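Local coordinates for alpha-14 giardin (Giardia lamblia, PDB 3CHJ), which binds calcium and phospholipid as an annexin and may serve as a calcium-regulated structural element linking the bilayer to the underlying axoneme, at residues 142-147 against 184-189; 173-178 against 222-227; 216-221 against 235-240. One frame throughout, in Å; residues are numbered along the deposited sequence.

Overall arrangement
The three contacts lie on the same side of the chain's centre; contacts 1 and 2 share one calcium site, and contact 3 lies beside them. Contact 2 supplies most of the ligands and contact 1 adds Glu185; Gly180 completes the set. The centres of contacts 1 and 2 are 12 Å apart, and the two touch: Lys174 NZ reaches Glu185 OE2 at 2.7 Å in a salt bridge. Contact 3 continues contact 2 along helix 217-224, with centres 11 Å apart; Ile176 CG2 packs 3.7 Å from Gly220 CA. There the Leu217 side chain is about 12 Å from the ion. Contacts 1 and 3, centres 15 Å apart, meet where Trp189 CZ3 lies 3.9 Å from Val221 CG2.

Contact 1. Residues 142-147 against 184-189; sequences KYMWAK and DEVSTW. With CA (calcium ion), chain B.
On the calcium-binding flank of this all-helical annexin, Met144 and Lys147 of helix 144-154 close on Val186 and Trp189 of helix 186-195, with no hydrogen bond between the two segments. The bend of the Met144 chain at chi2 (-64°) brings SD against both branches of Val186, 4.0 Å from CG1 and 4.1 Å from CG2. A second bend, at chi3 (-70°), then swings the methyl onward, CE lying 3.7 Å from Trp189 CB. Lys147 runs across Val186 at about a right angle, CD 3.7 Å from CG1, and spends only its methylenes here; NZ turns back to the carbonyl oxygen of Asp141. Beside this apolar patch lies the metal site. Glu185, next to Val186 in sequence, binds the calcium ion through OE1 alone, at 2.5 Å, while OE2 stays 3.7 Å from the metal and is probably hydrogen-bonded to Thr178 OG1. The ring of Trp189 meets Phe225 edge-to-face. Met144 also touches Phe225 and Val181, as well as Asp229 and Phe233 on helix 227-241.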
loop_
_atom_site.group_PDB
_atom_site.type_symbol
_atom_site.label_atom_id
_atom_site.label_comp_id
_atom_site.label_asym_id
_atom_site.label_seq_id
_atom_site.Cartn_x
_atom_site.Cartn_y
_atom_site.Cartn_z
ATOM N N LYS A 142 6.795 -2.115 21.364
ATOM C CA LYS A 142 7.456 -3.357 21.800
ATOM C C LYS A 142 7.818 -4.232 20.586
ATOM O O LYS A 142 8.967 -4.680 20.442
ATOM C CB LYS A 142 6.556 -4.128 22.773
ATOM C CG LYS A 142 7.040 -5.529 23.141
ATOM C CD LYS A 142 6.098 -6.146 24.174
ATOM C CE LYS A 142 6.475 -7.591 24.488
ATOM N NZ LYS A 142 7.436 -7.653 25.618
ATOM N N TYR A 143 6.839 -4.482 19.719
ATOM C CA TYR A 143 7.067 -5.346 18.564
ATOM C C TYR A 143 7.955 -4.646 17.564
ATOM O O TYR A 143 7.883 -3.419 17.421
ATOM C CB TYR A 143 5.754 -5.751 17.884
ATOM C CG TYR A 143 4.884 -6.503 18.845
ATOM C CD1 TYR A 143 3.748 -5.918 19.388
ATOM C CD2 TYR A 143 5.265 -7.774 19.268
ATOM C CE1 TYR A 143 2.963 -6.592 20.306
ATOM C CE2 TYR A 143 4.500 -8.459 20.205
ATOM C CZ TYR A 143 3.363 -7.862 20.710
ATOM O OH TYR A 143 2.608 -8.546 21.628
ATOM N N MET A 144 8.792 -5.423 16.891
ATOM C CA MET A 144 9.647 -4.864 15.830
ATOM C C MET A 144 8.858 -4.156 14.715
ATOM O O MET A 144 9.279 -3.095 14.253
ATOM C CB MET A 144 10.590 -5.929 15.249
ATOM C CG MET A 144 11.689 -6.318 16.243
ATOM S SD MET A 144 12.817 -4.955 16.649
ATOM C CE MET A 144 13.728 -4.757 15.126
ATOM N N TRP A 145 7.707 -4.698 14.312
ATOM C CA TRP A 145 6.881 -4.043 13.272
ATOM C C TRP A 145 6.388 -2.681 13.779
ATOM O O TRP A 145 6.248 -1.752 12.984
ATOM C CB TRP A 145 5.695 -4.903 12.804
ATOM C CG TRP A 145 4.686 -5.218 13.864
ATOM C CD1 TRP A 145 4.631 -6.358 14.614
ATOM C CD2 TRP A 145 3.594 -4.393 14.307
ATOM N NE1 TRP A 145 3.573 -6.298 15.492
ATOM C CE2 TRP A 145 2.926 -5.098 15.333
ATOM C CE3 TRP A 145 3.116 -3.128 13.937
ATOM C CZ2 TRP A 145 1.812 -4.576 15.996
ATOM C CZ3 TRP A 145 1.993 -2.617 14.595
ATOM C CH2 TRP A 145 1.368 -3.330 15.624
ATOM N N ALA A 146 6.115 -2.588 15.082
ATOM C CA ALA A 146 5.641 -1.350 15.712
ATOM C C ALA A 146 6.772 -0.352 15.809
ATOM O O ALA A 146 6.574 0.810 15.467
ATOM C CB ALA A 146 5.005 -1.652 17.117
ATOM N N LYS A 147 7.961 -0.804 16.217
ATOM C CA LYS A 147 9.118 0.101 16.251
ATOM C C LYS A 147 9.367 0.646 14.835
ATOM O O LYS A 147 9.688 1.825 14.654
ATOM C CB LYS A 147 10.373 -0.617 16.745
ATOM C CG LYS A 147 10.289 -1.066 18.185
ATOM C CD LYS A 147 11.592 -1.734 18.624
ATOM C CE LYS A 147 11.522 -2.244 20.048
ATOM N NZ LYS A 147 11.432 -1.137 21.038
ATOM N N ASP A 184 20.990 -5.668 21.043
ATOM C CA ASP A 184 21.938 -4.806 20.335
ATOM C C ASP A 184 21.610 -4.725 18.845
ATOM O O ASP A 184 22.172 -3.898 18.123
ATOM C CB ASP A 184 23.372 -5.335 20.509
ATOM C CG ASP A 184 23.576 -6.704 19.861
ATOM O OD1 ASP A 184 22.899 -7.663 20.283
ATOM O OD2 ASP A 184 24.422 -6.829 18.938
ATOM N N GLU A 185 20.693 -5.583 18.396
ATOM C CA GLU A 185 20.317 -5.647 16.985
ATOM C C GLU A 185 19.103 -4.786 16.625
ATOM O O GLU A 185 18.896 -4.473 15.448
ATOM C CB GLU A 185 20.072 -7.102 16.578
ATOM C CG GLU A 185 21.348 -7.952 16.781
ATOM C CD GLU A 185 21.163 -9.449 16.649
ATOM O OE1 GLU A 185 20.033 -9.936 16.426
ATOM O OE2 GLU A 185 22.186 -10.162 16.781
ATOM N N VAL A 186 18.316 -4.403 17.629
ATOM C CA VAL A 186 17.087 -3.630 17.380
ATOM C C VAL A 186 17.420 -2.376 16.592
ATOM O O VAL A 186 16.819 -2.095 15.542
ATOM C CB VAL A 186 16.363 -3.249 18.695
ATOM C CG1 VAL A 186 15.202 -2.304 18.423
ATOM C CG2 VAL A 186 15.864 -4.497 19.405
ATOM N N SER A 187 18.406 -1.626 17.087
ATOM C CA SER A 187 18.815 -0.392 16.441
ATOM C C SER A 187 19.268 -0.567 14.991
ATOM O O SER A 187 18.968 0.270 14.153
ATOM C CB SER A 187 19.886 0.326 17.279
ATOM O OG SER A 187 21.072 -0.432 17.335
ATOM N N THR A 188 19.994 -1.643 14.693
ATOM C CA THR A 188 20.445 -1.907 13.320
ATOM C C THR A 188 19.258 -2.066 12.362
ATOM O O THR A 188 19.200 -1.457 11.281
ATOM C CB THR A 188 21.289 -3.188 13.290
ATOM O OG1 THR A 188 22.407 -3.024 14.186
ATOM C CG2 THR A 188 21.775 -3.514 11.894
ATOM N N TRP A 189 18.314 -2.902 12.768
ATOM C CA TRP A 189 17.175 -3.172 11.902
ATOM C C TRP A 189 16.340 -1.923 11.657
ATOM O O TRP A 189 15.887 -1.671 10.537
ATOM C CB TRP A 189 16.297 -4.249 12.507
ATOM C CG TRP A 189 16.831 -5.664 12.393
ATOM C CD1 TRP A 189 17.226 -6.473 13.419
ATOM C CD2 TRP A 189 16.977 -6.437 11.192
ATOM N NE1 TRP A 189 17.595 -7.712 12.939
ATOM C CE2 TRP A 189 17.492 -7.702 11.571
ATOM C CE3 TRP A 189 16.749 -6.175 9.830
ATOM C CZ2 TRP A 189 17.751 -8.719 10.631
ATOM C CZ3 TRP A 189 17.017 -7.173 8.888
ATOM C CH2 TRP A 189 17.524 -8.434 9.296
HETATM CA CA CA B . 19.367 -11.971 15.123
#

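Contact 2. Residues 173-178 against 222-227; sequences RKAIET and EDEFQG. With CA (calcium ion), chain B.
Two helices end beside each other here, Thr178 and Phe225 being the first residues to leave helical geometry, and the backbones come closest at Ile176 and Glu224, with CA atoms 5.9 Å apart. No direct hydrogen bond joins the segments; the calcium ion does. It takes the carbonyl oxygen of Ala175 at 2.3 Å, O and OG1 of Thr178 at 2.4 Å each, and both carboxylate oxygens of Glu224 at 2.5 Å. Thr178 chelates because OG1 sits between its backbone N and carbonyl carbon (chi1 61°). Glu224 starts with CG anti to its N and bends at chi2 (79°), which presents the carboxylate side-on. Gly180 O and Glu185 OE1 make the coordination sevenfold. Backbone carbonyls combined with a distant bidentate acid recall the type II calcium sites of annexins. Beside the metal, a water lies within hydrogen-bonding distance of Ile176 O and Glu224 OE1; further out, another links Ile176 O (2.8 Å) to Asp223 OD2 (2.7 Å). Trp189 of helix 186-195 lies against Ala175 and Ile176 and donates through NE1 to Glu224 OE2, while Phe225, with Glu224 CG over one face of its ring, leads on to helix 227-241.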
loop_
_atom_site.group_PDB
_atom_site.type_symbol
_atom_site.label_atom_id
_atom_site.label_comp_id
_atom_site.label_asym_id
_atom_site.label_seq_id
_atom_site.Cartn_x
_atom_site.Cartn_y
_atom_site.Cartn_z
ATOM N N ARG A 173 24.419 -8.224 8.886
ATOM C CA ARG A 173 24.854 -9.615 8.779
ATOM C C ARG A 173 24.942 -10.281 10.148
ATOM O O ARG A 173 24.476 -11.408 10.331
ATOM C CB ARG A 173 26.184 -9.731 8.036
ATOM C CG ARG A 173 26.733 -11.146 8.002
ATOM C CD ARG A 173 25.878 -12.058 7.119
ATOM N NE ARG A 173 26.593 -13.297 6.776
ATOM C CZ ARG A 173 26.230 -14.133 5.804
ATOM N NH1 ARG A 173 25.147 -13.900 5.078
ATOM N NH2 ARG A 173 26.953 -15.221 5.560
ATOM N N LYS A 174 25.543 -9.588 11.115
ATOM C CA LYS A 174 25.610 -10.087 12.489
ATOM C C LYS A 174 24.214 -10.404 13.032
ATOM O O LYS A 174 23.968 -11.481 13.579
ATOM C CB LYS A 174 26.346 -9.073 13.377
ATOM C CG LYS A 174 26.603 -9.511 14.813
ATOM C CD LYS A 174 25.444 -9.156 15.737
ATOM C CE LYS A 174 25.549 -9.852 17.087
ATOM N NZ LYS A 174 24.434 -9.474 18.012
ATOM N N ALA A 175 23.289 -9.473 12.820
ATOM C CA ALA A 175 21.910 -9.651 13.259
ATOM C C ALA A 175 21.237 -10.848 12.579
ATOM O O ALA A 175 20.524 -11.616 13.218
ATOM C CB ALA A 175 21.128 -8.362 13.003
ATOM N N ILE A 176 21.473 -11.004 11.283
ATOM C CA ILE A 176 20.893 -12.111 10.525
ATOM C C ILE A 176 21.425 -13.468 11.016
ATOM O O ILE A 176 20.704 -14.467 11.037
ATOM C CB ILE A 176 21.144 -11.893 9.027
ATOM C CG1 ILE A 176 20.210 -10.782 8.511
ATOM C CG2 ILE A 176 20.971 -13.200 8.237
ATOM C CD1 ILE A 176 20.547 -10.250 7.115
ATOM N N GLU A 177 22.683 -13.479 11.439
ATOM C CA GLU A 177 23.321 -14.731 11.848
ATOM C C GLU A 177 22.823 -15.275 13.169
ATOM O O GLU A 177 22.832 -16.495 13.369
ATOM C CB GLU A 177 24.849 -14.606 11.849
ATOM C CG GLU A 177 25.422 -14.611 10.455
ATOM C CD GLU A 177 26.940 -14.713 10.424
ATOM O OE1 GLU A 177 27.537 -15.284 11.361
ATOM O OE2 GLU A 177 27.538 -14.232 9.447
ATOM N N THR A 178 22.368 -14.391 14.064
ATOM C CA THR A 178 21.895 -14.808 15.393
ATOM C C THR A 178 20.399 -15.105 15.411
ATOM O O THR A 178 19.593 -14.346 14.838
ATOM C CB THR A 178 22.167 -13.736 16.454
ATOM O OG1 THR A 178 21.458 -12.532 16.098
ATOM C CG2 THR A 178 23.661 -13.422 16.568
ATOM N N GLU A 222 13.699 -13.068 6.435
ATOM C CA GLU A 222 12.856 -14.225 6.664
ATOM C C GLU A 222 13.412 -15.057 7.817
ATOM O O GLU A 222 12.652 -15.505 8.656
ATOM C CB GLU A 222 12.731 -15.069 5.384
ATOM C CG GLU A 222 11.954 -14.367 4.268
ATOM C CD GLU A 222 12.440 -14.651 2.835
ATOM O OE1 GLU A 222 12.863 -15.801 2.518
ATOM O OE2 GLU A 222 12.384 -13.697 2.007
ATOM N N ASP A 223 14.734 -15.219 7.877
ATOM C CA ASP A 223 15.374 -15.962 8.967
ATOM C C ASP A 223 15.064 -15.309 10.310
ATOM O O ASP A 223 14.737 -15.988 11.284
ATOM C CB ASP A 223 16.895 -16.023 8.799
ATOM C CG ASP A 223 17.334 -16.894 7.642
ATOM O OD1 ASP A 223 16.505 -17.639 7.082
ATOM O OD2 ASP A 223 18.528 -16.824 7.292
ATOM N N GLU A 224 15.148 -13.983 10.335
ATOM C CA GLU A 224 15.158 -13.220 11.597
ATOM C C GLU A 224 13.792 -13.043 12.242
ATOM O O GLU A 224 13.676 -13.026 13.479
ATOM C CB GLU A 224 15.802 -11.841 11.380
ATOM C CG GLU A 224 15.912 -10.965 12.649
ATOM C CD GLU A 224 17.072 -11.348 13.577
ATOM O OE1 GLU A 224 17.366 -12.553 13.749
ATOM O OE2 GLU A 224 17.690 -10.438 14.158
ATOM N N PHE A 225 12.778 -12.869 11.408
ATOM C CA PHE A 225 11.477 -12.432 11.890
ATOM C C PHE A 225 10.401 -13.450 11.612
ATOM O O PHE A 225 10.555 -14.304 10.748
ATOM C CB PHE A 225 11.095 -11.128 11.201
ATOM C CG PHE A 225 12.019 -9.970 11.507
ATOM C CD1 PHE A 225 11.972 -9.354 12.754
ATOM C CD2 PHE A 225 12.925 -9.497 10.558
ATOM C CE1 PHE A 225 12.819 -8.253 13.056
ATOM C CE2 PHE A 225 13.775 -8.404 10.847
ATOM C CZ PHE A 225 13.719 -7.792 12.113
ATOM N N GLN A 226 9.309 -13.334 12.359
ATOM C CA GLN A 226 8.108 -14.120 12.120
ATOM C C GLN A 226 6.860 -13.250 12.239
ATOM O O GLN A 226 6.931 -12.101 12.682
ATOM C CB GLN A 226 8.027 -15.322 13.080
ATOM C CG GLN A 226 7.711 -14.918 14.512
ATOM C CD GLN A 226 7.653 -16.131 15.406
ATOM O OE1 GLN A 226 8.687 -16.741 15.695
ATOM N NE2 GLN A 226 6.444 -16.513 15.815
ATOM N N GLY A 227 5.709 -13.787 11.848
ATOM C CA GLY A 227 4.457 -13.069 12.023
ATOM C C GLY A 227 4.449 -11.721 11.318
ATOM O O GLY A 227 5.041 -11.576 10.234
HETATM CA CA CA B . 19.367 -11.971 15.123
HETATM O O HOH W 1 18.177 -14.660 12.001
HETATM O O HOH W 2 20.506 -16.558 9.162
#

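Contact 3. Residues 216-221 against 235-240; sequences SLRAGV and LAHDFL
Arg218 grips Asp238 side-on through two nitrogens. NE donates to OD1 and NH2 to OD2, each at 2.8 Å, both oxygens being met on their syn sides. The guanidinium and carboxylate planes are only 13° apart, with the nitrogens somewhat out of the carboxylate plane, in a two-bond salt bridge within a buried contact. Asp238 OD1 takes a further bond on its anti side, from His237 ND1 at 2.9 Å, so the carboxylate is held by three N-H groups and its rotation is fixed. The positive charge beside it would probably favour the ionised acid.

The histidine is also covered by the arginine that shares its acid. Arg218 CB stands over the middle of one face of the His237 ring, 3.9 Å from the centroid and 9° off the normal, a CH-pi contact. With CG anti to the backbone N, the chain then runs extended to NE, past the ring and on to the carboxylate. At the ring's edge, Leu217 CD2 lies 4.4 Å from His237 CD2.

Further out, the remaining guanidinium nitrogen, NH1, forms a salt bridge with Glu222, one turn along, and Phe249 of helix 243-254 makes a cation-pi contact with Arg218. Asp238 packs on Ala246 and Phe249 of the same helix. The second ring nitrogen of His237, NE2, is hydrogen-bonded to His205 ND1. Ser216 caps helix 217-224, its OG accepting from Ala219 N at 3.0 Å.

The axes of segments 217-221 and 235-240 come within 10.5 Å and run nearly antiparallel, at 161°. Consecutive in the chain and joined by a short turn, helices 217-224 and 227-241 form a helical hairpin of the all-helical annexin fold, tied between its arms by a buried arginine-aspartate pair.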
loop_
_atom_site.group_PDB
_atom_site.type_symbol
_atom_site.label_atom_id
_atom_site.label_comp_id
_atom_site.label_asym_id
_atom_site.label_seq_id
_atom_site.Cartn_x
_atom_site.Cartn_y
_atom_site.Cartn_z
ATOM N N SER A 216 21.092 -13.554 0.260
ATOM C CA SER A 216 20.059 -12.523 0.051
ATOM C C SER A 216 19.668 -11.806 1.342
ATOM O O SER A 216 19.402 -12.466 2.351
ATOM C CB SER A 216 18.811 -13.156 -0.563
ATOM O OG SER A 216 17.669 -12.365 -0.304
ATOM N N LEU A 217 19.616 -10.475 1.298
ATOM C CA LEU A 217 19.218 -9.682 2.462
ATOM C C LEU A 217 17.774 -10.005 2.844
ATOM O O LEU A 217 17.471 -10.193 4.026
ATOM C CB LEU A 217 19.405 -8.191 2.175
ATOM C CG LEU A 217 18.891 -7.169 3.198
ATOM C CD1 LEU A 217 19.555 -7.408 4.550
ATOM C CD2 LEU A 217 19.180 -5.754 2.678
ATOM N N ARG A 218 16.896 -10.105 1.846
ATOM C CA ARG A 218 15.496 -10.470 2.128
ATOM C C ARG A 218 15.371 -11.862 2.738
ATOM O O ARG A 218 14.526 -12.075 3.596
ATOM C CB ARG A 218 14.631 -10.351 0.884
ATOM C CG ARG A 218 13.117 -10.235 1.217
ATOM C CD ARG A 218 12.411 -10.244 -0.090
ATOM N NE ARG A 218 10.986 -9.899 -0.077
ATOM C CZ ARG A 218 9.993 -10.754 0.141
ATOM N NH1 ARG A 218 10.255 -12.020 0.481
ATOM N NH2 ARG A 218 8.733 -10.325 0.044
ATOM N N ALA A 219 16.185 -12.820 2.290
ATOM C CA ALA A 219 16.205 -14.134 2.926
ATOM C C ALA A 219 16.610 -14.044 4.403
ATOM O O ALA A 219 16.095 -14.792 5.236
ATOM C CB ALA A 219 17.136 -15.079 2.146
ATOM N N GLY A 220 17.529 -13.115 4.713
ATOM C CA GLY A 220 17.945 -12.846 6.086
ATOM C C GLY A 220 16.803 -12.292 6.931
ATOM O O GLY A 220 16.666 -12.631 8.096
ATOM N N VAL A 221 15.965 -11.461 6.322
ATOM C CA VAL A 221 14.756 -10.959 6.996
ATOM C C VAL A 221 13.856 -12.120 7.376
ATOM O O VAL A 221 13.340 -12.187 8.501
ATOM C CB VAL A 221 13.993 -9.943 6.111
ATOM C CG1 VAL A 221 12.565 -9.735 6.638
ATOM C CG2 VAL A 221 14.754 -8.616 6.064
ATOM N N LEU A 235 7.960 -6.243 3.522
ATOM C CA LEU A 235 7.255 -5.195 2.784
ATOM C C LEU A 235 8.143 -3.951 2.649
ATOM O O LEU A 235 8.239 -3.399 1.548
ATOM C CB LEU A 235 5.919 -4.875 3.464
ATOM C CG LEU A 235 5.103 -3.817 2.712
ATOM C CD1 LEU A 235 4.698 -4.313 1.340
ATOM C CD2 LEU A 235 3.881 -3.392 3.546
ATOM N N ALA A 236 8.819 -3.556 3.732
ATOM C CA ALA A 236 9.735 -2.408 3.715
ATOM C C ALA A 236 10.888 -2.696 2.760
ATOM O O ALA A 236 11.265 -1.836 1.957
ATOM C CB ALA A 236 10.270 -2.100 5.102
ATOM N N HIS A 237 11.442 -3.903 2.844
ATOM C CA HIS A 237 12.485 -4.307 1.890
ATOM C C HIS A 237 12.036 -4.086 0.447
ATOM O O HIS A 237 12.715 -3.429 -0.347
ATOM C CB HIS A 237 12.889 -5.781 2.065
ATOM C CG HIS A 237 13.835 -6.249 0.999
ATOM N ND1 HIS A 237 13.412 -6.587 -0.269
ATOM C CD2 HIS A 237 15.183 -6.375 0.996
ATOM C CE1 HIS A 237 14.464 -6.906 -1.009
ATOM N NE2 HIS A 237 15.547 -6.801 -0.258
ATOM N N ASP A 238 10.883 -4.646 0.107
ATOM C CA ASP A 238 10.397 -4.622 -1.254
ATOM C C ASP A 238 10.041 -3.201 -1.697
ATOM O O ASP A 238 10.316 -2.817 -2.842
ATOM C CB ASP A 238 9.194 -5.547 -1.360
ATOM C CG ASP A 238 9.579 -7.017 -1.273
ATOM O OD1 ASP A 238 10.791 -7.352 -1.184
ATOM O OD2 ASP A 238 8.666 -7.865 -1.311
ATOM N N PHE A 239 9.429 -2.421 -0.806
ATOM C CA PHE A 239 9.078 -1.053 -1.169
ATOM C C PHE A 239 10.309 -0.222 -1.499
ATOM O O PHE A 239 10.341 0.500 -2.491
ATOM C CB PHE A 239 8.254 -0.359 -0.077
ATOM C CG PHE A 239 8.059 1.113 -0.334
ATOM C CD1 PHE A 239 7.214 1.532 -1.357
ATOM C CD2 PHE A 239 8.733 2.062 0.430
ATOM C CE1 PHE A 239 7.032 2.920 -1.619
ATOM C CE2 PHE A 239 8.556 3.445 0.184
ATOM C CZ PHE A 239 7.699 3.851 -0.842
ATOM N N LEU A 240 11.328 -0.347 -0.678
ATOM C CA LEU A 240 12.560 0.422 -0.902
ATOM C C LEU A 240 13.237 -0.083 -2.171
ATOM O O LEU A 240 13.687 0.712 -2.995
ATOM C CB LEU A 240 13.460 0.329 0.317
ATOM C CG LEU A 240 12.895 1.043 1.556
ATOM C CD1 LEU A 240 13.668 0.655 2.825
ATOM C CD2 LEU A 240 12.872 2.565 1.341
#